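PDB 3BQB: 2-dehydro-3-deoxy-D-arabinonate dehydratase from Sulfolobus solfataricus, which catalyses the magnesium-dependent dehydration of 2-dehydro-3-deoxy-D-arabinonate to 2,5-dioxopentanoate in a pentose oxidation pathway leading to 2-oxoglutarate. Local coordinates for residues L141-L146 / M162-A167. Sequence-based numbering, arbitrary orientation.
Sequences LPEPEL and MDDVSA. With MG (magnesium ion), chain F.
E145 and M162 exchange backbone hydrogen bonds in both directions, and L141 and S166 do the same at the other end of this antiparallel hairpin. Between them the pairing is less regular: D164 N bonds E143 O at 3.0 Å, whereas E143 N makes weak bonds to D163 OD1 and D164 O. P144 and D163 share the tightly packed face, with the P142 ring beside them, against strands 207-214 and 271-276. With CG trans to its own N (chi1 -176°), D163 reaches back across the hairpin, its OD1 lying 3.3 Å from P142 CB and 3.1 Å from E143 N. Truncating this carboxylate to an alanine would probably open a gap beside the P142 ring and leave E143 N with D164 O as its remaining, weak acceptor. The looser side is the metal side, where E143 is partly exposed. Its extended side chain runs beside that of D164 in the same direction, the carboxylate planes turned 72° apart. E143 OE1 lies 2.9 Å from S166 OG. Both D164 OD2 and E145 OE1 coordinate magnesium at 2.3 Å, approaching from different strands, while E143 OE2 completes the trio at a longer 2.7 Å. The ion and nearby lysines probably offset the repulsion among these acids: K182 forms a salt bridge with E143 and also bonds D164 OD2 and S166 OG, while K118 pairs with D164 OD1. E145 OE2 is held by G255 N and T253 OG1. K182 and T256, which bonds P144 O, also bind substrate, placing the active site beside the ion. Two glutamates from the interrupted strand 140-150 and an aspartate from its hairpin partner form the acidic metal site of this FAH-family dehydratase.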
# COMPACT_ATOMS: atom_id res chain seq x y z
N LEU B 141 -18.40 35.64 6.75
CA LEU B 141 -18.41 35.62 8.20
C LEU B 141 -18.02 34.24 8.72
O LEU B 141 -18.43 33.23 8.13
CB LEU B 141 -19.80 35.98 8.74
CG LEU B 141 -20.30 37.42 8.54
CD1 LEU B 141 -21.65 37.59 9.24
CD2 LEU B 141 -19.31 38.46 9.06
N PRO B 142 -17.26 34.18 9.82
CA PRO B 142 -17.08 32.90 10.50
C PRO B 142 -18.34 32.59 11.28
O PRO B 142 -18.99 33.50 11.79
CB PRO B 142 -15.91 33.16 11.45
CG PRO B 142 -16.01 34.60 11.77
CD PRO B 142 -16.54 35.26 10.51
N GLU B 143 -18.70 31.31 11.35
CA GLU B 143 -19.83 30.87 12.15
C GLU B 143 -19.31 29.88 13.17
O GLU B 143 -19.00 28.74 12.82
CB GLU B 143 -20.88 30.22 11.26
CG GLU B 143 -21.53 31.17 10.27
CD GLU B 143 -22.59 30.50 9.41
OE1 GLU B 143 -23.16 31.19 8.54
OE2 GLU B 143 -22.86 29.29 9.59
N PRO B 144 -19.20 30.31 14.44
CA PRO B 144 -18.70 29.45 15.51
C PRO B 144 -19.74 28.44 15.94
O PRO B 144 -20.84 28.82 16.34
CB PRO B 144 -18.41 30.43 16.65
CG PRO B 144 -19.39 31.53 16.43
CD PRO B 144 -19.52 31.66 14.94
N GLU B 145 -19.41 27.15 15.86
CA GLU B 145 -20.37 26.10 16.17
C GLU B 145 -19.74 24.96 16.95
O GLU B 145 -18.55 24.69 16.83
CB GLU B 145 -20.96 25.55 14.86
CG GLU B 145 -21.32 26.62 13.85
CD GLU B 145 -22.17 26.13 12.70
OE1 GLU B 145 -22.65 26.99 11.92
OE2 GLU B 145 -22.38 24.90 12.56
N LEU B 146 -20.56 24.31 17.77
CA LEU B 146 -20.21 23.03 18.34
C LEU B 146 -20.38 21.99 17.23
O LEU B 146 -21.39 21.99 16.53
CB LEU B 146 -21.12 22.68 19.52
CG LEU B 146 -20.85 21.34 20.20
CD1 LEU B 146 -19.51 21.38 20.93
CD2 LEU B 146 -21.97 20.98 21.15
N MET B 162 -15.89 23.98 15.64
CA MET B 162 -15.87 24.14 14.20
C MET B 162 -16.24 25.56 13.78
O MET B 162 -17.17 26.17 14.32
CB MET B 162 -16.78 23.12 13.50
CG MET B 162 -16.76 23.24 11.97
SD MET B 162 -17.16 21.73 11.06
CE MET B 162 -15.62 20.82 11.18
N ASP B 163 -15.49 26.07 12.80
CA ASP B 163 -15.77 27.34 12.15
C ASP B 163 -16.34 27.04 10.77
O ASP B 163 -15.63 26.52 9.90
CB ASP B 163 -14.49 28.18 12.03
CG ASP B 163 -14.76 29.57 11.44
OD1 ASP B 163 -15.94 29.90 11.20
OD2 ASP B 163 -13.78 30.32 11.22
N ASP B 164 -17.62 27.35 10.59
CA ASP B 164 -18.31 27.18 9.31
C ASP B 164 -18.22 28.51 8.57
O ASP B 164 -19.12 29.34 8.67
CB ASP B 164 -19.76 26.75 9.58
CG ASP B 164 -20.60 26.64 8.31
OD1 ASP B 164 -20.05 26.67 7.19
OD2 ASP B 164 -21.83 26.51 8.46
N VAL B 165 -17.13 28.69 7.83
CA VAL B 165 -16.86 29.96 7.15
C VAL B 165 -17.84 30.12 5.98
O VAL B 165 -17.90 29.27 5.10
CB VAL B 165 -15.40 30.05 6.63
CG1 VAL B 165 -15.09 31.45 6.09
CG2 VAL B 165 -14.40 29.68 7.72
N SER B 166 -18.59 31.22 5.99
CA SER B 166 -19.73 31.41 5.09
C SER B 166 -19.66 32.71 4.30
O SER B 166 -19.64 33.79 4.88
CB SER B 166 -21.02 31.40 5.91
OG SER B 166 -21.11 30.23 6.71
N ALA B 167 -19.62 32.60 2.97
CA ALA B 167 -19.75 33.77 2.09
C ALA B 167 -21.23 34.18 2.03
O ALA B 167 -21.95 33.81 1.11
CB ALA B 167 -19.21 33.47 0.70
MG MG F . -23.59 26.68 9.88